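Local coordinates for protein FACT complex subunit SPT16 (Ashbya gossypii, PDB 6A8M) that probably reorganizes nucleosomes as a histone chaperone within the FACT complex, this chain being the N-terminal part of the Spt16 subunit, with a peptidase M24-like domain, at residues A[35-39]-A[140-145]; A[60-64]-A[76-81]; A[189-193]-A[431-435]; A[300-305]-A[414-420]. All coordinates share one frame; numbering follows the deposited sequence.

Interaction 1: A[35-39]-A[140-145]; sequences FILGS and YQGKFI
Leu-37 lies over one face of the Tyr-140 ring, where the end of strand 32-37, in the mixed sheet of the Spt16 N-terminal lobe, meets the turn that leads into helix 143-158. The geometry is that of a CH-pi contact: Leu-37 CG is 4.2 Å from the Tyr-140 ring centroid and 28° off the ring normal. The branch CD2 of Leu-37 comes within 3.5 Å of Tyr-140 CE2, while Ser-39 O comes up to the ring's rim, close to the ring plane. At the far end of this ring, Tyr-140 OH is satisfied by a hydrogen bond to Thr-50 of helix 48-57.

The neighbouring strand residue, Ile-36, serves the helix instead. With CG2 anti to the backbone N, this methyl meets Ile-145 CG1 at 3.8 Å and Phe-144 CE2 at 4.0 Å, the side chains crossing at a slant. The Phe-144 ring also packs edge-to-face with Phe-118.

Gly-38 passes close to the turn, its N 3.4 Å from Tyr-140 CB; a CB on it would clash with Tyr-140 CB and Gln-141 O. Gly-142, at the N-cap position, has a positive phi (115°), at which a CB would press on Gln-141 O. The turn is tied to the strand end by one nearly straight bond, Ser-39 N to Gln-141 O (2.9 Å, 169°), and by a water that donates to Ser-39 O and accepts from Gln-141 N.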
loop_
_atom_site.group_PDB
_atom_site.type_symbol
_atom_site.label_atom_id
_atom_site.label_comp_id
_atom_site.label_asym_id
_atom_site.label_seq_id
_atom_site.Cartn_x
_atom_site.Cartn_y
_atom_site.Cartn_z
ATOM N N PHE A 35 0.315 7.834 19.101
ATOM C CA PHE A 35 -0.048 8.167 17.726
ATOM C C PHE A 35 -1.135 9.233 17.755
ATOM O O PHE A 35 -2.140 9.068 18.455
ATOM C CB PHE A 35 -0.549 6.931 16.968
ATOM C CG PHE A 35 0.440 5.800 16.964
ATOM C CD1 PHE A 35 1.469 5.798 16.048
ATOM C CD2 PHE A 35 0.350 4.773 17.878
ATOM C CE1 PHE A 35 2.403 4.774 16.031
ATOM C CE2 PHE A 35 1.286 3.735 17.876
ATOM C CZ PHE A 35 2.313 3.742 16.949
ATOM N N ILE A 36 -0.949 10.305 16.983
ATOM C CA ILE A 36 -1.859 11.447 17.025
ATOM C C ILE A 36 -2.326 11.728 15.611
ATOM O O ILE A 36 -1.512 12.067 14.743
ATOM C CB ILE A 36 -1.210 12.704 17.632
ATOM C CG1 ILE A 36 -0.346 12.347 18.847
ATOM C CG2 ILE A 36 -2.288 13.718 18.007
ATOM C CD1 ILE A 36 1.094 12.032 18.495
ATOM N N LEU A 37 -3.629 11.629 15.386
ATOM C CA LEU A 37 -4.202 11.910 14.080
ATOM C C LEU A 37 -4.904 13.257 14.178
ATOM O O LEU A 37 -5.787 13.437 15.019
ATOM C CB LEU A 37 -5.170 10.802 13.657
ATOM C CG LEU A 37 -5.137 10.517 12.144
ATOM C CD1 LEU A 37 -5.683 9.152 11.861
ATOM C CD2 LEU A 37 -5.879 11.601 11.337
ATOM N N GLY A 38 -4.499 14.208 13.343
ATOM C CA GLY A 38 -5.184 15.483 13.353
ATOM C C GLY A 38 -6.326 15.503 12.358
ATOM O O GLY A 38 -7.136 14.576 12.321
ATOM N N SER A 39 -6.400 16.541 11.531
ATOM C CA SER A 39 -7.433 16.568 10.508
ATOM C C SER A 39 -7.071 15.611 9.380
ATOM O O SER A 39 -5.895 15.407 9.056
ATOM C CB SER A 39 -7.616 17.991 9.966
ATOM O OG SER A 39 -8.089 18.857 10.992
ATOM N N TYR A 140 0.082 16.176 10.375
ATOM C CA TYR A 140 -1.334 16.508 10.307
ATOM C C TYR A 140 -1.547 17.952 10.751
ATOM O O TYR A 140 -0.725 18.536 11.462
ATOM C CB TYR A 140 -2.191 15.571 11.177
ATOM C CG TYR A 140 -2.110 14.102 10.808
ATOM C CD1 TYR A 140 -1.159 13.262 11.386
ATOM C CD2 TYR A 140 -2.998 13.551 9.887
ATOM C CE1 TYR A 140 -1.076 11.911 11.053
ATOM C CE2 TYR A 140 -2.937 12.195 9.550
ATOM C CZ TYR A 140 -1.977 11.383 10.138
ATOM O OH TYR A 140 -1.929 10.060 9.796
ATOM N N GLN A 141 -2.663 18.531 10.309
ATOM C CA GLN A 141 -3.037 19.889 10.669
ATOM C C GLN A 141 -4.128 19.882 11.730
ATOM O O GLN A 141 -4.690 18.839 12.080
ATOM C CB GLN A 141 -3.529 20.669 9.445
ATOM C CG GLN A 141 -2.611 20.588 8.249
ATOM C CD GLN A 141 -1.335 21.380 8.439
ATOM O OE1 GLN A 141 -1.317 22.385 9.153
ATOM N NE2 GLN A 141 -0.256 20.934 7.796
ATOM N N GLY A 142 -4.425 21.069 12.241
ATOM C CA GLY A 142 -5.585 21.228 13.086
ATOM C C GLY A 142 -5.217 21.598 14.515
ATOM O O GLY A 142 -4.090 21.395 14.980
ATOM N N LYS A 143 -6.208 22.159 15.210
ATOM C CA LYS A 143 -6.029 22.642 16.576
ATOM C C LYS A 143 -5.612 21.515 17.520
ATOM O O LYS A 143 -4.750 21.703 18.389
ATOM C CB LYS A 143 -7.344 23.296 17.030
ATOM C CG LYS A 143 -7.264 24.193 18.223
ATOM C CD LYS A 143 -8.620 24.832 18.552
ATOM C CE LYS A 143 -9.118 25.798 17.468
ATOM N NZ LYS A 143 -8.413 27.103 17.398
ATOM N N PHE A 144 -6.196 20.328 17.343
ATOM C CA PHE A 144 -5.975 19.214 18.267
ATOM C C PHE A 144 -4.514 18.780 18.265
ATOM O O PHE A 144 -3.850 18.774 19.309
ATOM C CB PHE A 144 -6.903 18.068 17.863
ATOM C CG PHE A 144 -6.815 16.817 18.717
ATOM C CD1 PHE A 144 -7.583 16.688 19.874
ATOM C CD2 PHE A 144 -6.068 15.721 18.297
ATOM C CE1 PHE A 144 -7.573 15.496 20.635
ATOM C CE2 PHE A 144 -6.038 14.545 19.047
ATOM C CZ PHE A 144 -6.797 14.435 20.229
ATOM N N ILE A 145 -3.984 18.428 17.093
ATOM C CA ILE A 145 -2.594 17.986 17.052
ATOM C C ILE A 145 -1.640 19.130 17.372
ATOM O O ILE A 145 -0.565 18.903 17.944
ATOM C CB ILE A 145 -2.262 17.325 15.699
ATOM C CG1 ILE A 145 -0.943 16.557 15.805
ATOM C CG2 ILE A 145 -2.212 18.360 14.573
ATOM C CD1 ILE A 145 -0.682 15.607 14.663
HETATM O O HOH W 1 -4.112 17.107 8.157
#

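Interaction 2: A[60-64]-A[76-81]; sequences EFPTT and ITSAAK
Thr-77 and Thr-64 run next to each other with the same heading, and their hydroxyls form a directed relay: Thr-77 OG1 donates to Thr-64 OG1 at 2.8 Å. Thr-64 OG1 in turn donates to Pro-62 O at 2.8 Å, reaching it from 55° above the carbonyl plane. Lys-81 NZ adds a weak bond to Pro-62 O (3.2 Å), its last torsion bent (chi4 81°) to turn the amine toward that carbonyl. A water accepts from Lys-81 NZ and donates to Thr-63 O, so the amine is tied to the loop twice, directly and through the water. Putting a valine in place of Thr-64 would probably leave the Thr-77 hydroxyl without this acceptor and take from Pro-62 O the hydroxyl that donates to it.

Apolar packing comes from the lysine stem. The stem and the Phe-61 side chain run antiparallel past one another, with Lys-81 CD 3.6 Å from Phe-61 CD2, and the stem crosses Pro-62 at about a right angle, Lys-81 CE lying 3.8 Å from Pro-62 CD. Between the backbones, Thr-64 CA makes a CA-H...O contact with Ile-76 O at 3.2 Å. Within 76-81, Ser-78 OG caps the helix by accepting from Lys-81 N at 3.2 Å (164°).

Opposite Leu-37 the chain carries two residues, Thr-63 and Thr-64, a G1 beta bulge, which starts strand 64-68 between strands 32-37 and 72-77 of the sheet. Phe-61 reaches Leu-85 of helix 79-95, while Thr-63 and Ile-76 touch Phe-144 of helix 143-158.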
loop_
_atom_site.group_PDB
_atom_site.type_symbol
_atom_site.label_atom_id
_atom_site.label_comp_id
_atom_site.label_asym_id
_atom_site.label_seq_id
_atom_site.Cartn_x
_atom_site.Cartn_y
_atom_site.Cartn_z
ATOM N N GLU A 60 -10.284 5.662 9.366
ATOM C CA GLU A 60 -9.501 6.734 9.960
ATOM C C GLU A 60 -10.393 7.524 10.922
ATOM O O GLU A 60 -11.531 7.872 10.586
ATOM C CB GLU A 60 -8.912 7.626 8.862
ATOM C CG GLU A 60 -7.997 8.708 9.379
ATOM C CD GLU A 60 -7.518 9.679 8.313
ATOM O OE1 GLU A 60 -8.356 10.383 7.700
ATOM O OE2 GLU A 60 -6.301 9.762 8.109
ATOM N N PHE A 61 -9.901 7.760 12.143
ATOM C CA PHE A 61 -10.615 8.562 13.134
ATOM C C PHE A 61 -9.882 9.883 13.277
ATOM O O PHE A 61 -8.852 9.951 13.971
ATOM C CB PHE A 61 -10.697 7.848 14.494
ATOM C CG PHE A 61 -11.870 6.890 14.647
ATOM C CD1 PHE A 61 -12.259 6.052 13.613
ATOM C CD2 PHE A 61 -12.537 6.798 15.857
ATOM C CE1 PHE A 61 -13.339 5.172 13.775
ATOM C CE2 PHE A 61 -13.605 5.916 16.034
ATOM C CZ PHE A 61 -14.003 5.102 14.994
ATOM N N PRO A 62 -10.318 10.947 12.613
ATOM C CA PRO A 62 -9.607 12.220 12.740
ATOM C C PRO A 62 -9.662 12.750 14.164
ATOM O O PRO A 62 -10.498 12.344 14.979
ATOM C CB PRO A 62 -10.355 13.145 11.774
ATOM C CG PRO A 62 -10.919 12.217 10.766
ATOM C CD PRO A 62 -11.346 11.009 11.560
ATOM N N THR A 63 -8.730 13.661 14.455
ATOM C CA THR A 63 -8.714 14.381 15.728
ATOM C C THR A 63 -8.761 13.414 16.913
ATOM O O THR A 63 -9.623 13.500 17.787
ATOM C CB THR A 63 -9.881 15.370 15.770
ATOM O OG1 THR A 63 -9.924 16.086 14.530
ATOM C CG2 THR A 63 -9.700 16.361 16.872
ATOM N N THR A 64 -7.849 12.444 16.900
ATOM C CA THR A 64 -7.874 11.318 17.820
ATOM C C THR A 64 -6.452 10.962 18.205
ATOM O O THR A 64 -5.566 10.948 17.349
ATOM C CB THR A 64 -8.547 10.093 17.176
ATOM O OG1 THR A 64 -9.926 10.387 16.963
ATOM C CG2 THR A 64 -8.416 8.849 18.050
ATOM N N ILE A 76 -8.065 9.179 23.041
ATOM C CA ILE A 76 -8.675 10.493 23.236
ATOM C C ILE A 76 -9.413 10.811 21.950
ATOM O O ILE A 76 -8.793 10.910 20.884
ATOM C CB ILE A 76 -7.635 11.580 23.546
ATOM C CG1 ILE A 76 -6.798 11.213 24.772
ATOM C CG2 ILE A 76 -8.321 12.972 23.695
ATOM C CD1 ILE A 76 -5.672 12.198 25.062
ATOM N N THR A 77 -10.730 10.941 22.030
ATOM C CA THR A 77 -11.517 11.156 20.823
ATOM C C THR A 77 -12.864 11.750 21.220
ATOM O O THR A 77 -13.217 11.811 22.398
ATOM C CB THR A 77 -11.681 9.857 20.024
ATOM O OG1 THR A 77 -12.081 10.169 18.684
ATOM C CG2 THR A 77 -12.722 8.925 20.675
ATOM N N SER A 78 -13.615 12.181 20.215
ATOM C CA SER A 78 -14.834 12.936 20.471
ATOM C C SER A 78 -15.942 12.030 21.001
ATOM O O SER A 78 -15.892 10.804 20.891
ATOM C CB SER A 78 -15.310 13.612 19.190
ATOM O OG SER A 78 -15.708 12.622 18.258
ATOM N N ALA A 79 -16.978 12.664 21.558
ATOM C CA ALA A 79 -18.097 11.896 22.089
ATOM C C ALA A 79 -18.774 11.080 20.993
ATOM O O ALA A 79 -19.219 9.951 21.234
ATOM C CB ALA A 79 -19.096 12.835 22.765
ATOM N N ALA A 80 -18.869 11.639 19.783
ATOM C CA ALA A 80 -19.505 10.927 18.677
ATOM C C ALA A 80 -18.687 9.714 18.247
ATOM O O ALA A 80 -19.246 8.647 17.972
ATOM C CB ALA A 80 -19.711 11.875 17.499
ATOM N N LYS A 81 -17.363 9.855 18.181
ATOM C CA LYS A 81 -16.535 8.711 17.818
ATOM C C LYS A 81 -16.506 7.679 18.931
ATOM O O LYS A 81 -16.402 6.476 18.656
ATOM C CB LYS A 81 -15.115 9.163 17.473
ATOM C CG LYS A 81 -15.038 9.927 16.156
ATOM C CD LYS A 81 -13.611 10.212 15.751
ATOM C CE LYS A 81 -13.555 11.243 14.633
ATOM N NZ LYS A 81 -13.695 12.627 15.146
HETATM O O HOH W 2 -12.424 13.269 17.492
#

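Interaction 3: A[189-193]-A[431-435]; sequences SRGSD and LTNYT
Loop 431-435 runs alongside one turn of helix 179-208, with CA of Ser-189 5.2 Å from CA of Thr-432 and, four residues on, CA of Asp-193 5.2 Å from CA of Tyr-434.

Asp-193 carries the polar part of the contact and the largest share of its buried surface. With CG anti to its carbonyl carbon (chi1 -79°), its carboxylate reaches the loop backbone and receives two consecutive N-H groups. Asn-433 N meets OD2 of Asp-193 at 2.8 Å on the syn lone pair, and the bond is close to straight (164°). Tyr-434 N reaches OD1 of Asp-193 at 3.0 Å from well above the carboxylate plane. The two donors thus come at different elevations to one flat group, which should hold its rotation and would be expected to stabilise its negative charge.

One helical turn back, Ser-189 packs by van der Waals contact: its OG is 3.3 Å from Leu-431 CB, and its CB is 3.7 Å from the methyl CG2 of Thr-432. The hydroxyls themselves point to other partners, Ser-189 OG to Leu-185 O and Thr-432 OG1 to Asp-419. Tyr-434 places its CB beside Asp-193 OD1, 3.5 Å away, while its ring continues along the same helix to Met-196, Asn-197 and Ser-200.

Through these two successive backbone N-H groups, the carboxylate joins the loop after strand 427-430 to the long helix 179-208 in the M24-like part of Spt16, whose family has the pita-bread fold.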
loop_
_atom_site.group_PDB
_atom_site.type_symbol
_atom_site.label_atom_id
_atom_site.label_comp_id
_atom_site.label_asym_id
_atom_site.label_seq_id
_atom_site.Cartn_x
_atom_site.Cartn_y
_atom_site.Cartn_z
ATOM N N SER A 189 -7.589 -6.360 -6.278
ATOM C CA SER A 189 -6.844 -6.809 -7.448
ATOM C C SER A 189 -7.764 -7.038 -8.638
ATOM O O SER A 189 -7.413 -6.700 -9.780
ATOM C CB SER A 189 -6.066 -8.096 -7.135
ATOM O OG SER A 189 -5.021 -7.848 -6.191
ATOM N N ARG A 190 -8.951 -7.608 -8.402
ATOM C CA ARG A 190 -9.874 -7.774 -9.516
ATOM C C ARG A 190 -10.339 -6.416 -10.020
ATOM O O ARG A 190 -10.491 -6.218 -11.226
ATOM C CB ARG A 190 -11.066 -8.641 -9.121
ATOM C CG ARG A 190 -12.000 -8.960 -10.316
ATOM C CD ARG A 190 -11.346 -9.930 -11.264
ATOM N NE ARG A 190 -11.183 -11.240 -10.631
ATOM C CZ ARG A 190 -12.162 -12.134 -10.473
ATOM N NH1 ARG A 190 -13.392 -11.881 -10.911
ATOM N NH2 ARG A 190 -11.914 -13.294 -9.878
ATOM N N GLY A 191 -10.502 -5.448 -9.115
ATOM C CA GLY A 191 -10.738 -4.081 -9.557
ATOM C C GLY A 191 -9.620 -3.554 -10.439
ATOM O O GLY A 191 -9.869 -2.972 -11.494
ATOM N N SER A 192 -8.363 -3.765 -10.028
ATOM C CA SER A 192 -7.247 -3.329 -10.868
ATOM C C SER A 192 -7.317 -3.968 -12.251
ATOM O O SER A 192 -7.061 -3.301 -13.260
ATOM C CB SER A 192 -5.919 -3.656 -10.194
ATOM O OG SER A 192 -5.718 -2.806 -9.081
ATOM N N ASP A 193 -7.612 -5.272 -12.307
ATOM C CA ASP A 193 -7.828 -5.961 -13.577
ATOM C C ASP A 193 -8.851 -5.237 -14.447
ATOM O O ASP A 193 -8.638 -5.058 -15.650
ATOM C CB ASP A 193 -8.332 -7.389 -13.338
ATOM C CG ASP A 193 -7.246 -8.376 -12.947
ATOM O OD1 ASP A 193 -6.041 -8.066 -13.065
ATOM O OD2 ASP A 193 -7.643 -9.487 -12.531
ATOM N N LEU A 431 -3.016 -12.500 -7.855
ATOM C CA LEU A 431 -4.367 -11.986 -7.667
ATOM C C LEU A 431 -4.879 -11.183 -8.857
ATOM O O LEU A 431 -6.096 -11.098 -9.053
ATOM C CB LEU A 431 -4.431 -11.116 -6.408
ATOM C CG LEU A 431 -3.983 -11.765 -5.086
ATOM C CD1 LEU A 431 -4.310 -10.799 -3.948
ATOM C CD2 LEU A 431 -4.679 -13.111 -4.856
ATOM N N THR A 432 -3.983 -10.584 -9.634
ATOM C CA THR A 432 -4.314 -9.800 -10.825
ATOM C C THR A 432 -4.171 -10.725 -12.031
ATOM O O THR A 432 -3.064 -11.192 -12.336
ATOM C CB THR A 432 -3.390 -8.585 -10.951
ATOM O OG1 THR A 432 -2.038 -8.995 -10.708
ATOM C CG2 THR A 432 -3.750 -7.493 -9.923
ATOM N N ASN A 433 -5.292 -11.017 -12.699
ATOM C CA ASN A 433 -5.340 -12.026 -13.747
ATOM C C ASN A 433 -5.624 -11.436 -15.121
ATOM O O ASN A 433 -5.821 -12.192 -16.074
ATOM C CB ASN A 433 -6.372 -13.104 -13.387
ATOM C CG ASN A 433 -6.071 -13.753 -12.040
ATOM O OD1 ASN A 433 -6.913 -13.778 -11.127
ATOM N ND2 ASN A 433 -4.848 -14.262 -11.900
ATOM N N TYR A 434 -5.583 -10.110 -15.270
ATOM C CA TYR A 434 -5.673 -9.529 -16.602
ATOM C C TYR A 434 -4.537 -10.067 -17.468
ATOM O O TYR A 434 -3.415 -10.265 -16.994
ATOM C CB TYR A 434 -5.637 -7.996 -16.538
ATOM C CG TYR A 434 -5.774 -7.383 -17.906
ATOM C CD1 TYR A 434 -7.010 -7.378 -18.567
ATOM C CD2 TYR A 434 -4.673 -6.868 -18.570
ATOM C CE1 TYR A 434 -7.131 -6.840 -19.847
ATOM C CE2 TYR A 434 -4.790 -6.339 -19.839
ATOM C CZ TYR A 434 -6.011 -6.329 -20.475
ATOM O OH TYR A 434 -6.115 -5.807 -21.751
ATOM N N THR A 435 -4.842 -10.345 -18.739
ATOM C CA THR A 435 -3.874 -11.010 -19.604
ATOM C C THR A 435 -2.546 -10.254 -19.689
ATOM O O THR A 435 -2.478 -9.021 -19.608
ATOM C CB THR A 435 -4.447 -11.206 -21.025
ATOM O OG1 THR A 435 -3.476 -11.883 -21.833
ATOM C CG2 THR A 435 -4.744 -9.854 -21.671
#

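Interaction 4: A[300-305]-A[414-420]; sequences SNISRT and ALQLADT
Ser-303 O is gripped from opposite faces of its carbonyl plane, by Ala-418 N at 2.9 Å and by Arg-304 NH1, also at 2.9 Å. It lies where strands 298-308 and 412-424 meet in the peptidase M24-like domain, whose family has the pita-bread fold. The short strand segments run antiparallel (150°), joined by a single bridge: Ser-303 and Ala-418 form a hydrogen-bonded pair, completed by Ser-303 N to Ala-418 O. Their CB atoms stand tightly packed, 3.4 Å apart.

Arg-304, bent at chi2 (-69°), folds back over the strand pair. Its NH2 makes a salt bridge to the syn lone pair of Asp-419 OD1 at 2.9 Å, in the guanidinium plane although the two flat groups are turned 61° apart. NH1 adds weak bonds to Asp-419 OD2 and Ala-418 O, Ile-302 CD1 covers one face of the guanidinium, and NH2 also donates to Tyr-434 O. A methionine here would probably leave the buried Asp-419 carboxylate without this positive mate, though Lys-436 remains beside OD2.

Threonine hydroxyls tie the flanks: Thr-305 OG1 donates to Gln-416 O at 2.7 Å, and Thr-420 OG1 to Asn-301 O at 2.7 Å, in the carbonyl plane and on a lone pair.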
loop_
_atom_site.group_PDB
_atom_site.type_symbol
_atom_site.label_atom_id
_atom_site.label_comp_id
_atom_site.label_asym_id
_atom_site.label_seq_id
_atom_site.Cartn_x
_atom_site.Cartn_y
_atom_site.Cartn_z
ATOM N N SER A 300 -3.768 -2.849 -4.368
ATOM C CA SER A 300 -3.277 -3.781 -5.378
ATOM C C SER A 300 -2.627 -2.965 -6.493
ATOM O O SER A 300 -2.734 -1.730 -6.548
ATOM C CB SER A 300 -4.393 -4.679 -5.939
ATOM O OG SER A 300 -5.413 -3.888 -6.535
ATOM N N ASN A 301 -1.930 -3.666 -7.382
ATOM C CA ASN A 301 -1.161 -3.011 -8.434
ATOM C C ASN A 301 -1.103 -3.946 -9.628
ATOM O O ASN A 301 -1.002 -5.163 -9.453
ATOM C CB ASN A 301 0.272 -2.673 -7.980
ATOM C CG ASN A 301 0.980 -1.794 -8.969
ATOM O OD1 ASN A 301 0.436 -0.762 -9.347
ATOM N ND2 ASN A 301 2.169 -2.216 -9.439
ATOM N N ILE A 302 -1.171 -3.375 -10.833
ATOM C CA ILE A 302 -0.969 -4.132 -12.068
ATOM C C ILE A 302 -0.279 -3.208 -13.060
ATOM O O ILE A 302 -0.633 -2.033 -13.166
ATOM C CB ILE A 302 -2.287 -4.682 -12.655
ATOM C CG1 ILE A 302 -1.994 -5.608 -13.857
ATOM C CG2 ILE A 302 -3.298 -3.550 -13.005
ATOM C CD1 ILE A 302 -3.241 -6.374 -14.376
ATOM N N SER A 303 0.727 -3.730 -13.760
ATOM C CA SER A 303 1.393 -2.983 -14.823
ATOM C C SER A 303 1.494 -3.886 -16.035
ATOM O O SER A 303 1.818 -5.070 -15.911
ATOM C CB SER A 303 2.800 -2.493 -14.444
ATOM O OG SER A 303 2.751 -1.505 -13.432
ATOM N N ARG A 304 1.242 -3.319 -17.202
ATOM C CA ARG A 304 1.335 -4.077 -18.443
ATOM C C ARG A 304 2.131 -3.255 -19.440
ATOM O O ARG A 304 2.193 -2.017 -19.355
ATOM C CB ARG A 304 -0.055 -4.398 -19.029
ATOM C CG ARG A 304 -0.877 -5.316 -18.131
ATOM C CD ARG A 304 -0.249 -6.694 -18.116
ATOM N NE ARG A 304 -1.006 -7.723 -17.397
ATOM C CZ ARG A 304 -0.701 -8.112 -16.159
ATOM N NH1 ARG A 304 0.302 -7.508 -15.498
ATOM N NH2 ARG A 304 -1.383 -9.100 -15.579
ATOM N N THR A 305 2.724 -3.951 -20.398
ATOM C CA THR A 305 3.326 -3.319 -21.565
ATOM C C THR A 305 2.478 -3.689 -22.776
ATOM O O THR A 305 2.125 -4.863 -22.958
ATOM C CB THR A 305 4.771 -3.794 -21.768
ATOM O OG1 THR A 305 5.550 -3.492 -20.610
ATOM C CG2 THR A 305 5.403 -3.100 -22.971
ATOM N N ALA A 414 10.890 0.736 -23.540
ATOM C CA ALA A 414 11.028 0.332 -22.152
ATOM C C ALA A 414 10.014 -0.774 -21.952
ATOM O O ALA A 414 9.107 -0.959 -22.771
ATOM C CB ALA A 414 10.798 1.497 -21.173
ATOM N N LEU A 415 10.194 -1.529 -20.883
ATOM C CA LEU A 415 9.328 -2.664 -20.599
ATOM C C LEU A 415 8.966 -2.644 -19.132
ATOM O O LEU A 415 9.821 -2.388 -18.281
ATOM C CB LEU A 415 10.009 -4.017 -20.917
ATOM C CG LEU A 415 10.471 -4.176 -22.368
ATOM C CD1 LEU A 415 11.346 -5.422 -22.520
ATOM C CD2 LEU A 415 9.266 -4.250 -23.312
ATOM N N GLN A 416 7.717 -2.974 -18.821
ATOM C CA GLN A 416 7.349 -3.014 -17.422
ATOM C C GLN A 416 6.180 -3.965 -17.227
ATOM O O GLN A 416 5.208 -3.927 -17.978
ATOM C CB GLN A 416 7.003 -1.610 -16.908
ATOM C CG GLN A 416 6.684 -1.581 -15.438
ATOM C CD GLN A 416 6.646 -0.176 -14.909
ATOM O OE1 GLN A 416 5.851 0.667 -15.387
ATOM N NE2 GLN A 416 7.520 0.109 -13.954
ATOM N N LEU A 417 6.269 -4.793 -16.189
ATOM C CA LEU A 417 5.214 -5.744 -15.877
ATOM C C LEU A 417 5.066 -5.785 -14.368
ATOM O O LEU A 417 6.073 -5.891 -13.669
ATOM C CB LEU A 417 5.591 -7.136 -16.405
ATOM C CG LEU A 417 4.549 -8.240 -16.332
ATOM C CD1 LEU A 417 3.387 -7.917 -17.280
ATOM C CD2 LEU A 417 5.187 -9.582 -16.678
ATOM N N ALA A 418 3.829 -5.724 -13.869
ATOM C CA ALA A 418 3.605 -5.847 -12.431
ATOM C C ALA A 418 2.335 -6.638 -12.165
ATOM O O ALA A 418 1.357 -6.530 -12.903
ATOM C CB ALA A 418 3.521 -4.461 -11.739
ATOM N N ASP A 419 2.354 -7.426 -11.085
ATOM C CA ASP A 419 1.181 -8.155 -10.638
ATOM C C ASP A 419 1.172 -8.201 -9.120
ATOM O O ASP A 419 2.217 -8.099 -8.470
ATOM C CB ASP A 419 1.140 -9.586 -11.210
ATOM C CG ASP A 419 0.648 -9.608 -12.645
ATOM O OD1 ASP A 419 -0.554 -9.368 -12.853
ATOM O OD2 ASP A 419 1.461 -9.842 -13.558
ATOM N N THR A 420 -0.024 -8.380 -8.565
ATOM C CA THR A 420 -0.197 -8.533 -7.124
ATOM C C THR A 420 -0.170 -10.017 -6.771
ATOM O O THR A 420 -0.883 -10.819 -7.380
ATOM C CB THR A 420 -1.505 -7.876 -6.703
ATOM O OG1 THR A 420 -1.452 -6.497 -7.106
ATOM C CG2 THR A 420 -1.727 -7.966 -5.200
#

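In the fold
The four contacts form two clusters, one in each part of the chain. Interactions 1 and 2 share the mixed sheet of the N-terminal lobe, their centres 11 Å apart; 60-64 and 76-81 fall between 35-39 and 140-145 in sequence, and backbone bonds join Leu-37 to Thr-64 and Gly-38 to Thr-63. Both close before interaction 3 opens, and 300-305 and 414-420 in turn fall between 189-193 and 431-435. Interactions 3 and 4, also 11 Å apart between centres, are linked by Thr-432 with Asp-419 and Tyr-434 with Arg-304. Between clusters, centres are 36 to 38 Å apart and nearest atoms about 17 Å or more, so the clusters do not touch, and each belongs to a separate part of the chain.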